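Local coordinates for protein cellulose 1,4-beta-cellobiosidase (Thermobifida fusca, PDB 4JJJ) that probably hydrolyses cellulose as a cellobiohydrolase, using this family 48 glycoside hydrolase domain, an (alpha/alpha)6 barrel that holds glucan in the model, at residues 53-58 with 622-627; 60-65 with 630-635; 103-108 with 269-274. The protein carries 1 engineered substitution. All coordinates share one frame; numbering follows the deposited sequence.

Contact 1: residues 53-58 with 622-627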
loop_
_atom_site.group_PDB
_atom_site.type_symbol
_atom_site.label_atom_id
_atom_site.label_comp_id
_atom_site.label_asym_id
_atom_site.label_seq_id
_atom_site.Cartn_x
_atom_site.Cartn_y
_atom_site.Cartn_z
ATOM N N PHE A 53 3.305 -6.837 6.920
ATOM C CA PHE A 53 2.741 -8.165 7.169
ATOM C C PHE A 53 2.588 -9.027 5.932
ATOM O O PHE A 53 2.966 -10.179 5.957
ATOM C CB PHE A 53 1.392 -8.081 7.953
ATOM C CG PHE A 53 1.508 -7.993 9.425
ATOM C CD1 PHE A 53 1.619 -9.180 10.202
ATOM C CD2 PHE A 53 1.430 -6.775 10.103
ATOM C CE1 PHE A 53 1.678 -9.103 11.568
ATOM C CE2 PHE A 53 1.566 -6.758 11.473
ATOM C CZ PHE A 53 1.587 -7.868 12.197
ATOM N N SER A 54 2.255 -8.397 4.790
ATOM C CA SER A 54 2.168 -9.164 3.549
ATOM C C SER A 54 3.504 -9.705 3.138
ATOM O O SER A 54 3.625 -10.813 2.618
ATOM C CB SER A 54 1.480 -8.373 2.453
ATOM O OG SER A 54 2.200 -7.255 1.977
ATOM N N TYR A 55 4.582 -8.926 3.369
ATOM C CA TYR A 55 5.912 -9.365 3.089
ATOM C C TYR A 55 6.411 -10.449 4.074
ATOM O O TYR A 55 7.141 -11.342 3.687
ATOM C CB TYR A 55 6.896 -8.183 3.028
ATOM C CG TYR A 55 6.954 -7.525 1.690
ATOM C CD1 TYR A 55 7.866 -7.964 0.723
ATOM C CD2 TYR A 55 6.124 -6.450 1.365
ATOM C CE1 TYR A 55 7.918 -7.343 -0.494
ATOM C CE2 TYR A 55 6.159 -5.845 0.078
ATOM C CZ TYR A 55 7.051 -6.260 -0.822
ATOM O OH TYR A 55 7.181 -5.684 -2.061
ATOM N N TYR A 56 5.952 -10.381 5.319
ATOM C CA TYR A 56 6.270 -11.390 6.327
ATOM C C TYR A 56 5.687 -12.717 5.877
ATOM O O TYR A 56 6.360 -13.748 5.864
ATOM C CB TYR A 56 5.743 -10.939 7.664
ATOM C CG TYR A 56 5.947 -11.835 8.877
ATOM C CD1 TYR A 56 6.877 -12.876 8.917
ATOM C CD2 TYR A 56 5.121 -11.619 10.012
ATOM C CE1 TYR A 56 6.991 -13.680 10.083
ATOM C CE2 TYR A 56 5.216 -12.409 11.152
ATOM C CZ TYR A 56 6.127 -13.439 11.101
ATOM O OH TYR A 56 6.128 -14.297 12.241
ATOM N N LEU A 57 4.471 -12.688 5.375
ATOM C CA LEU A 57 3.838 -13.904 4.781
ATOM C C LEU A 57 4.734 -14.398 3.679
ATOM O O LEU A 57 5.021 -15.615 3.547
ATOM C CB LEU A 57 2.475 -13.650 4.264
ATOM C CG LEU A 57 1.452 -13.229 5.288
ATOM C CD1 LEU A 57 0.146 -12.898 4.599
ATOM C CD2 LEU A 57 1.212 -14.327 6.366
ATOM N N TRP A 58 5.130 -13.494 2.743
ATOM C CA TRP A 58 5.902 -13.885 1.587
ATOM C C TRP A 58 7.199 -14.598 1.982
ATOM O O TRP A 58 7.601 -15.653 1.409
ATOM C CB TRP A 58 6.220 -12.700 0.682
ATOM C CG TRP A 58 6.426 -12.960 -0.737
ATOM C CD1 TRP A 58 6.565 -14.153 -1.431
ATOM C CD2 TRP A 58 6.448 -11.919 -1.744
ATOM N NE1 TRP A 58 6.681 -13.908 -2.775
ATOM C CE2 TRP A 58 6.638 -12.537 -2.995
ATOM C CE3 TRP A 58 6.373 -10.508 -1.655
ATOM C CZ2 TRP A 58 6.719 -11.813 -4.198
ATOM C CZ3 TRP A 58 6.446 -9.765 -2.868
ATOM C CH2 TRP A 58 6.590 -10.425 -4.119
ATOM N N ALA A 622 11.876 -4.496 1.945
ATOM C CA ALA A 622 12.975 -4.533 0.982
ATOM C C ALA A 622 13.843 -5.764 1.257
ATOM O O ALA A 622 14.368 -6.405 0.351
ATOM C CB ALA A 622 13.799 -3.246 1.035
ATOM N N GLN A 623 14.130 -6.000 2.555
ATOM C CA GLN A 623 14.957 -7.145 2.910
ATOM C C GLN A 623 14.269 -8.435 2.532
ATOM O O GLN A 623 14.926 -9.383 2.084
ATOM C CB GLN A 623 15.334 -7.099 4.394
ATOM C CG GLN A 623 16.122 -5.824 4.797
ATOM C CD GLN A 623 17.407 -5.688 3.977
ATOM O OE1 GLN A 623 18.234 -6.620 3.930
ATOM N NE2 GLN A 623 17.599 -4.584 3.320
ATOM N N VAL A 624 12.950 -8.517 2.711
ATOM C CA VAL A 624 12.178 -9.693 2.233
ATOM C C VAL A 624 12.225 -9.749 0.727
ATOM O O VAL A 624 12.464 -10.785 0.119
ATOM C CB VAL A 624 10.747 -9.655 2.790
ATOM C CG1 VAL A 624 9.949 -10.739 2.130
ATOM C CG2 VAL A 624 10.702 -9.778 4.301
ATOM N N GLU A 625 12.068 -8.616 0.039
ATOM C CA GLU A 625 12.067 -8.572 -1.421
ATOM C C GLU A 625 13.323 -9.238 -1.926
ATOM O O GLU A 625 13.333 -10.109 -2.792
ATOM C CB GLU A 625 11.942 -7.107 -1.921
ATOM C CG GLU A 625 11.518 -7.039 -3.342
ATOM C CD GLU A 625 10.024 -6.865 -3.496
ATOM O OE1 GLU A 625 9.355 -7.773 -3.959
ATOM O OE2 GLU A 625 9.440 -5.823 -3.105
ATOM N N ILE A 626 14.456 -8.884 -1.292
ATOM C CA ILE A 626 15.736 -9.488 -1.633
ATOM C C ILE A 626 15.727 -11.040 -1.425
ATOM O O ILE A 626 16.195 -11.790 -2.290
ATOM C CB ILE A 626 16.922 -8.822 -0.871
ATOM C CG1 ILE A 626 17.046 -7.345 -1.235
ATOM C CG2 ILE A 626 18.190 -9.558 -1.160
ATOM C CD1 ILE A 626 17.917 -6.603 -0.193
ATOM N N ALA A 627 15.370 -11.445 -0.219
ATOM C CA ALA A 627 15.270 -12.881 0.071
ATOM C C ALA A 627 14.454 -13.575 -1.002
ATOM O O ALA A 627 14.826 -14.623 -1.449
ATOM C CB ALA A 627 14.642 -13.125 1.413
#
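Glu625 OE2 is gripped by two donors. The Tyr55 hydroxyl donates a hydrogen bond to it across the contact, OH to OE2 2.5 Å and very short, and the indole NH of Trp420 reaches the same oxygen from helix 416-432. Glu625 gets there by a kink: its CG stands anti to the backbone N, then a bend about the CB-CG bond (chi2 95°) carries the carboxylate across to the phenol. The carboxylate stands almost upright against the Tyr55 ring, the planes 89° apart, with CD at the ring's edge. Its other oxygen, OE1, forms a salt bridge with Lys507 of helix 499-516 and lies 3.7 Å from CZ3 of the Trp58 indole. Both oxygens of this buried group therefore have partners. Held through both oxygens, the carboxylate has little freedom to turn.

The apolar half of the contact belongs to Val624. Its CG1 meets the edge of the Tyr55 ring, 3.7 Å from CD1, and also sits on the helix backbone, 3.3 Å from Tyr55 O. Within these two segments the backbones come nearest here, with the CA atoms of Tyr55 and Val624 6.3 Å apart. Their local axes pass at 9.4 Å and run nearly the same way, 25° from parallel.

Tyr55 also touches Arg228 of helix 223-242, and its side chain is about 4 Å from that of Glu51, the predicted proton donor. The side chain of Asn224, an engineered residue at the predicted nucleophile position, is about 7 Å from that of Tyr55. Helices 50-67 and 620-637 come from near opposite ends of this catalytic domain's chain; running the same way side by side, they are consistent with neighbours in the inner ring of an (alpha/alpha)6 barrel, here next to the predicted catalytic pair.

Contact 2: residues 60-65 with 630-635. With ZN (zinc ion), chain S.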
loop_
_atom_site.group_PDB
_atom_site.type_symbol
_atom_site.label_atom_id
_atom_site.label_comp_id
_atom_site.label_asym_id
_atom_site.label_seq_id
_atom_site.Cartn_x
_atom_site.Cartn_y
_atom_site.Cartn_z
ATOM N N GLU A 60 7.887 -16.210 4.831
ATOM C CA GLU A 60 7.620 -17.540 5.368
ATOM C C GLU A 60 7.085 -18.508 4.364
ATOM O O GLU A 60 7.315 -19.708 4.526
ATOM C CB GLU A 60 6.713 -17.425 6.633
ATOM C CG GLU A 60 7.307 -16.602 7.771
ATOM C CD GLU A 60 8.542 -17.111 8.417
ATOM O OE1 GLU A 60 9.282 -17.954 7.803
ATOM O OE2 GLU A 60 8.807 -16.592 9.523
ATOM N N ALA A 61 6.449 -18.003 3.298
ATOM C CA ALA A 61 5.981 -18.961 2.281
ATOM C C ALA A 61 7.179 -19.538 1.548
ATOM O O ALA A 61 7.260 -20.753 1.228
ATOM C CB ALA A 61 4.989 -18.259 1.319
ATOM N N TYR A 62 8.154 -18.712 1.188
ATOM C CA TYR A 62 9.404 -19.190 0.571
ATOM C C TYR A 62 10.174 -20.066 1.547
ATOM O O TYR A 62 10.757 -21.054 1.124
ATOM C CB TYR A 62 10.295 -18.068 0.063
ATOM C CG TYR A 62 10.085 -17.772 -1.422
ATOM C CD1 TYR A 62 9.558 -16.573 -1.838
ATOM C CD2 TYR A 62 10.424 -18.716 -2.336
ATOM C CE1 TYR A 62 9.367 -16.294 -3.177
ATOM C CE2 TYR A 62 10.211 -18.467 -3.696
ATOM C CZ TYR A 62 9.704 -17.221 -4.116
ATOM O OH TYR A 62 9.403 -16.901 -5.465
ATOM N N TYR A 63 10.145 -19.786 2.821
ATOM C CA TYR A 63 10.709 -20.699 3.782
ATOM C C TYR A 63 10.051 -22.068 3.716
ATOM O O TYR A 63 10.749 -23.105 3.732
ATOM C CB TYR A 63 10.668 -20.118 5.206
ATOM C CG TYR A 63 11.425 -21.005 6.221
ATOM C CD1 TYR A 63 12.814 -20.977 6.239
ATOM C CD2 TYR A 63 10.739 -21.894 6.992
ATOM C CE1 TYR A 63 13.499 -21.771 7.149
ATOM C CE2 TYR A 63 11.397 -22.714 7.917
ATOM C CZ TYR A 63 12.764 -22.633 7.957
ATOM O OH TYR A 63 13.544 -23.486 8.802
ATOM N N GLY A 64 8.730 -22.136 3.663
ATOM C CA GLY A 64 8.050 -23.394 3.375
ATOM C C GLY A 64 8.442 -24.094 2.140
ATOM O O GLY A 64 8.597 -25.305 2.112
ATOM N N ARG A 65 8.629 -23.359 1.061
ATOM C CA ARG A 65 9.072 -23.944 -0.198
ATOM C C ARG A 65 10.396 -24.635 -0.047
ATOM O O ARG A 65 10.585 -25.784 -0.477
ATOM C CB ARG A 65 9.189 -22.919 -1.322
ATOM C CG ARG A 65 9.652 -23.492 -2.648
ATOM C CD ARG A 65 9.865 -22.486 -3.781
ATOM N NE ARG A 65 10.107 -23.270 -4.992
ATOM C CZ ARG A 65 11.243 -23.845 -5.301
ATOM N NH1 ARG A 65 12.420 -23.574 -4.708
ATOM N NH2 ARG A 65 11.210 -24.678 -6.329
ATOM N N PHE A 630 16.320 -14.048 -4.361
ATOM C CA PHE A 630 17.239 -15.197 -4.292
ATOM C C PHE A 630 16.518 -16.519 -4.384
ATOM O O PHE A 630 16.935 -17.408 -5.169
ATOM C CB PHE A 630 18.072 -15.164 -3.018
ATOM C CG PHE A 630 18.965 -13.945 -2.875
ATOM C CD1 PHE A 630 19.513 -13.235 -3.986
ATOM C CD2 PHE A 630 19.388 -13.590 -1.604
ATOM C CE1 PHE A 630 20.388 -12.146 -3.783
ATOM C CE2 PHE A 630 20.237 -12.487 -1.396
ATOM C CZ PHE A 630 20.787 -11.818 -2.451
ATOM N N ALA A 631 15.461 -16.626 -3.592
ATOM C CA ALA A 631 14.633 -17.856 -3.666
ATOM C C ALA A 631 14.018 -18.078 -5.032
ATOM O O ALA A 631 13.946 -19.216 -5.495
ATOM C CB ALA A 631 13.624 -17.894 -2.600
ATOM N N ALA A 632 13.504 -17.016 -5.694
ATOM C CA ALA A 632 12.917 -17.132 -7.012
ATOM C C ALA A 632 13.938 -17.642 -7.994
ATOM O O ALA A 632 13.604 -18.362 -8.950
ATOM C CB ALA A 632 12.307 -15.843 -7.487
ATOM N N HIS A 633 15.168 -17.188 -7.870
ATOM C CA HIS A 633 16.196 -17.610 -8.823
ATOM C C HIS A 633 16.258 -19.148 -8.839
ATOM O O HIS A 633 16.263 -19.746 -9.889
ATOM C CB HIS A 633 17.585 -17.012 -8.544
ATOM C CG HIS A 633 18.658 -17.587 -9.454
ATOM N ND1 HIS A 633 19.149 -18.867 -9.301
ATOM C CD2 HIS A 633 19.286 -17.068 -10.523
ATOM C CE1 HIS A 633 20.025 -19.103 -10.254
ATOM N NE2 HIS A 633 20.119 -18.028 -10.995
ATOM N N ASP A 634 16.337 -19.780 -7.677
ATOM C CA ASP A 634 16.464 -21.238 -7.710
ATOM C C ASP A 634 15.168 -21.959 -8.067
ATOM O O ASP A 634 15.175 -22.974 -8.711
ATOM C CB ASP A 634 17.101 -21.760 -6.454
ATOM C CG ASP A 634 18.678 -21.700 -6.548
ATOM O OD1 ASP A 634 19.253 -20.968 -7.451
ATOM O OD2 ASP A 634 19.290 -22.446 -5.740
ATOM N N GLU A 635 14.010 -21.377 -7.695
ATOM C CA GLU A 635 12.698 -21.853 -8.111
ATOM C C GLU A 635 12.614 -21.927 -9.624
ATOM O O GLU A 635 12.096 -22.953 -10.198
ATOM C CB GLU A 635 11.646 -20.866 -7.596
ATOM C CG GLU A 635 10.208 -21.164 -8.059
ATOM C CD GLU A 635 9.192 -20.157 -7.466
ATOM O OE1 GLU A 635 9.651 -19.129 -6.875
ATOM O OE2 GLU A 635 7.985 -20.306 -7.788
HETATM ZN ZN ZN S . 21.562 -17.846 -12.379
HETATM O O HOH W 1 13.417 -21.218 -3.564
HETATM O O HOH W 2 13.965 -25.412 -7.591
HETATM O O HOH W 3 23.400 -17.922 -11.471
#
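Tyr62 meets Ala631 first, where helix 50-67 runs beside helix 620-637 toward the periphery of the (alpha/alpha)6 barrel. The local axes lie 10.9 Å apart, at 36° to one another, and the distance is spanned mainly by Tyr62, Arg65 and Glu635. Ala631 CB sits over one face of the Tyr62 ring, a CH-pi contact 3.8 Å from the centroid and displaced toward CD2. The same ring carries its hydroxyl on to Glu635: Tyr62 OH donates to OE1 at 2.6 Å, with the oxygen near the ring plane and the donor almost in line with the CD-OE1 bond. Ring and carboxylate are steeply turned against each other, the planes 70° apart. Glu635 OE2 is taken by the indole NH of Trp239, so the carboxylate is held through both oxygens.

One turn further on, Arg65 reaches across, extended from CG to NE, with CG anti to the backbone N (chi1 180°). It lays a face of its guanidinium over the backbone of Glu635, whose CA is 3.5 Å above the plane, and NE rides against CG of the same residue. No N-H is aimed at the carboxylate: Arg65 NE is 4.6 Å from Glu635 OE1, so the opposite charges are merely near each other. NH1 and NH2 turn to water instead. NH1 reaches Ala631 O through one water and NH2 reaches Asp634 O through another, while Trp239 offers Arg65 a cation-pi contact.

On the far flank of helix 620-637, His633 turns to metal. Asp634 OD1 accepts from His633 ND1 at 2.8 Å, in the ring plane, which fixes the ring's rotation. The other ring nitrogen, NE2, then binds the zinc ion at 2.0 Å, beside Glu526 and a water.

Contact 3: residues 103-108 with 269-274. With BGC (beta-D-glucopyranose), chain D; BGC (beta-D-glucopyranose), chain B; BGC (beta-D-glucopyranose), chain C.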
loop_
_atom_site.group_PDB
_atom_site.type_symbol
_atom_site.label_atom_id
_atom_site.label_comp_id
_atom_site.label_asym_id
_atom_site.label_seq_id
_atom_site.Cartn_x
_atom_site.Cartn_y
_atom_site.Cartn_z
ATOM N N ALA A 103 -22.836 5.611 4.002
ATOM C CA ALA A 103 -21.991 6.686 4.456
ATOM C C ALA A 103 -22.675 7.980 4.085
ATOM O O ALA A 103 -23.520 8.001 3.172
ATOM C CB ALA A 103 -20.610 6.598 3.814
ATOM N N THR A 104 -22.259 9.069 4.725
ATOM C CA THR A 104 -22.601 10.418 4.312
ATOM C C THR A 104 -21.468 11.034 3.556
ATOM O O THR A 104 -20.320 11.010 4.015
ATOM C CB THR A 104 -22.987 11.318 5.557
ATOM O OG1 THR A 104 -24.084 10.673 6.264
ATOM C CG2 THR A 104 -23.419 12.721 5.042
ATOM N N TYR A 105 -21.746 11.618 2.390
ATOM C CA TYR A 105 -20.708 12.278 1.663
ATOM C C TYR A 105 -20.014 13.428 2.395
ATOM O O TYR A 105 -20.678 14.278 3.017
ATOM C CB TYR A 105 -21.287 12.827 0.372
ATOM C CG TYR A 105 -20.347 13.604 -0.507
ATOM C CD1 TYR A 105 -19.434 12.982 -1.333
ATOM C CD2 TYR A 105 -20.390 14.990 -0.590
ATOM C CE1 TYR A 105 -18.560 13.693 -2.112
ATOM C CE2 TYR A 105 -19.568 15.714 -1.403
ATOM C CZ TYR A 105 -18.665 15.118 -2.220
ATOM O OH TYR A 105 -17.888 15.860 -3.068
ATOM N N ILE A 106 -18.682 13.446 2.293
ATOM C CA ILE A 106 -17.881 14.591 2.712
ATOM C C ILE A 106 -16.959 14.883 1.538
ATOM O O ILE A 106 -16.248 13.959 1.068
ATOM C CB ILE A 106 -17.052 14.264 3.982
ATOM C CG1 ILE A 106 -17.932 14.024 5.206
ATOM C CG2 ILE A 106 -16.049 15.350 4.231
ATOM C CD1 ILE A 106 -17.232 13.363 6.362
ATOM N N PRO A 107 -16.904 16.094 1.041
ATOM C CA PRO A 107 -15.983 16.320 -0.096
ATOM C C PRO A 107 -14.554 16.335 0.317
ATOM O O PRO A 107 -14.207 16.808 1.398
ATOM C CB PRO A 107 -16.395 17.725 -0.587
ATOM C CG PRO A 107 -16.928 18.347 0.610
ATOM C CD PRO A 107 -17.683 17.336 1.345
ATOM N N GLU A 108 -13.672 15.800 -0.504
ATOM C CA GLU A 108 -12.259 16.040 -0.290
ATOM C C GLU A 108 -11.977 17.493 -0.634
ATOM O O GLU A 108 -12.654 18.099 -1.446
ATOM C CB GLU A 108 -11.396 15.082 -1.132
ATOM C CG GLU A 108 -11.746 13.628 -0.719
ATOM C CD GLU A 108 -10.957 12.491 -1.397
ATOM O OE1 GLU A 108 -9.914 12.902 -2.078
ATOM O OE2 GLU A 108 -11.425 11.269 -1.219
ATOM N N ASP A 269 -16.643 2.606 -6.075
ATOM C CA ASP A 269 -16.537 4.052 -5.850
ATOM C C ASP A 269 -16.639 4.356 -4.327
ATOM O O ASP A 269 -17.370 3.680 -3.607
ATOM C CB ASP A 269 -17.691 4.753 -6.598
ATOM C CG ASP A 269 -17.644 6.254 -6.457
ATOM O OD1 ASP A 269 -16.880 6.888 -7.229
ATOM O OD2 ASP A 269 -18.375 6.766 -5.591
ATOM N N LYS A 270 -15.979 5.429 -3.895
ATOM C CA LYS A 270 -15.938 5.767 -2.511
ATOM C C LYS A 270 -17.337 5.755 -1.889
ATOM O O LYS A 270 -17.528 5.232 -0.803
ATOM C CB LYS A 270 -15.277 7.083 -2.332
ATOM C CG LYS A 270 -14.949 7.510 -0.935
ATOM C CD LYS A 270 -14.330 8.917 -0.824
ATOM C CE LYS A 270 -14.064 9.303 0.616
ATOM N NZ LYS A 270 -13.429 10.630 0.658
ATOM N N TYR A 271 -18.260 6.481 -2.540
ATOM C CA TYR A 271 -19.599 6.592 -2.023
ATOM C C TYR A 271 -20.608 5.816 -2.879
ATOM O O TYR A 271 -21.824 6.147 -2.930
ATOM C CB TYR A 271 -19.999 8.064 -1.882
ATOM C CG TYR A 271 -19.255 8.756 -0.784
ATOM C CD1 TYR A 271 -19.572 8.510 0.529
ATOM C CD2 TYR A 271 -18.177 9.642 -1.104
ATOM C CE1 TYR A 271 -18.820 9.125 1.577
ATOM C CE2 TYR A 271 -17.439 10.244 -0.080
ATOM C CZ TYR A 271 -17.788 9.948 1.243
ATOM O OH TYR A 271 -17.025 10.621 2.226
ATOM N N PHE A 272 -20.170 4.717 -3.452
ATOM C CA PHE A 272 -20.957 3.813 -4.228
ATOM C C PHE A 272 -21.753 4.563 -5.328
ATOM O O PHE A 272 -22.863 4.170 -5.615
ATOM C CB PHE A 272 -21.864 2.956 -3.308
ATOM C CG PHE A 272 -21.080 2.030 -2.395
ATOM C CD1 PHE A 272 -20.639 0.795 -2.859
ATOM C CD2 PHE A 272 -20.758 2.429 -1.076
ATOM C CE1 PHE A 272 -19.834 0.045 -2.001
ATOM C CE2 PHE A 272 -19.994 1.637 -0.234
ATOM C CZ PHE A 272 -19.494 0.451 -0.739
ATOM N N LYS A 273 -21.159 5.593 -5.877
ATOM C CA LYS A 273 -21.764 6.220 -7.073
ATOM C C LYS A 273 -21.662 5.331 -8.244
ATOM O O LYS A 273 -20.722 4.542 -8.434
ATOM C CB LYS A 273 -21.040 7.452 -7.438
ATOM C CG LYS A 273 -21.025 8.564 -6.451
ATOM C CD LYS A 273 -22.291 9.304 -6.292
ATOM C CE LYS A 273 -22.034 10.784 -5.955
ATOM N NZ LYS A 273 -23.401 11.386 -5.839
ATOM N N LYS A 274 -22.590 5.505 -9.177
ATOM C CA LYS A 274 -22.448 4.811 -10.419
ATOM C C LYS A 274 -21.155 5.230 -11.113
ATOM O O LYS A 274 -20.795 6.429 -11.199
ATOM C CB LYS A 274 -23.586 5.212 -11.337
ATOM C CG LYS A 274 -23.620 4.553 -12.718
ATOM C CD LYS A 274 -24.899 5.038 -13.446
ATOM C CE LYS A 274 -25.047 4.418 -14.816
ATOM N NZ LYS A 274 -25.520 3.004 -14.771
HETATM C C2 BGC D . -14.853 10.222 8.155
HETATM C C3 BGC D . -16.143 9.696 8.772
HETATM C C4 BGC D . -17.248 9.599 7.689
HETATM C C5 BGC D . -16.718 8.774 6.512
HETATM C C6 BGC D . -17.717 8.771 5.306
HETATM C C1 BGC D . -14.442 9.297 7.012
HETATM O O2 BGC D . -13.873 10.189 9.174
HETATM O O3 BGC D . -16.535 10.629 9.806
HETATM O O4 BGC D . -18.382 8.888 8.185
HETATM O O5 BGC D . -15.502 9.371 6.046
HETATM O O6 BGC D . -17.877 10.067 4.732
HETATM C C2 BGC B . -11.222 9.075 3.498
HETATM C C3 BGC B . -12.292 9.738 4.340
HETATM C C4 BGC B . -12.558 8.992 5.635
HETATM C C5 BGC B . -11.280 8.677 6.367
HETATM C C6 BGC B . -11.403 7.791 7.549
HETATM C C1 BGC B . -9.970 8.838 4.380
HETATM O O2 BGC B . -10.890 9.811 2.328
HETATM O O3 BGC B . -13.521 9.845 3.570
HETATM O O4 BGC B . -13.364 9.913 6.445
HETATM O O5 BGC B . -10.328 8.015 5.478
HETATM O O6 BGC B . -10.173 7.643 8.234
HETATM C C2 BGC C . -20.661 8.783 8.699
HETATM C C3 BGC C . -21.888 9.508 9.294
HETATM C C4 BGC C . -21.511 10.149 10.637
HETATM C C5 BGC C . -20.217 10.996 10.507
HETATM C C6 BGC C . -19.686 11.738 11.737
HETATM C C1 BGC C . -19.472 9.708 8.667
HETATM O O2 BGC C . -21.043 8.347 7.439
HETATM O O3 BGC C . -22.963 8.553 9.523
HETATM O O4 BGC C . -22.523 11.215 10.908
HETATM O O5 BGC C . -19.164 10.083 10.033
HETATM O O6 BGC C . -19.150 13.039 11.483
HETATM O O HOH W 4 -15.169 12.631 -1.211
HETATM O O HOH W 5 -14.013 12.912 2.276
#
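Tyr271 is packed tightly against segment 103-108. Tyr105 CA lies over one face of its ring, 3.9 Å from the centroid, and the Tyr105 ring turns its CD1 edge to Tyr271 in an offset edge-to-face pair, planes at 68°. Ala103 CB closes on the ring's edge beside CE1. At the end of the ring, Tyr271 OH accepts from Ile106 N at 3.3 Å. Tyr271 OH also donates to O6 of the chain D glucose, 2.7 Å away; that O6 donates in turn to Thr104 O. A phenylalanine here would keep the ring, but Ile106 N would probably be left without its acceptor and the sugar O6 without its donor.

The other side is looser and wetter. Lys270, extended along its whole length, comes from the opposite direction to the partly exposed Glu108 and forms a salt bridge, Lys270 NZ to the anti lone pair of Glu108 OE2 at 2.8 Å. Two waters link NZ to Ile106 O, and Lys270 NZ also donates to O2 of the chain B glucose, 3.1 Å away.

Both loops line a glycan pocket. Thr104 N donates to O2 of the chain C glucose, so main-chain atoms, a phenol and an ammonium group share the sugar hydroxyls, consistent with polar recognition of a glucan chain.

In the fold
Contacts 1 and 2 use the same pair of helices, 50-67 and 620-637, with centres 11 Å apart. Contact 1 is wholly buried and lies deeper, beside the predicted catalytic residues; contact 2 is farther out, with partly exposed ends. In each, a tyrosine hydroxyl meets a glutamate that an outside tryptophan also holds, but Lys507 pairs with the carboxylate in contact 1, whereas waters enter contact 2. Contact 3 joins two irregular loops on the opposite side of the chain's centre, about 34 Å from contact 1 between centres. Its polar groups bind sugar as well as one another.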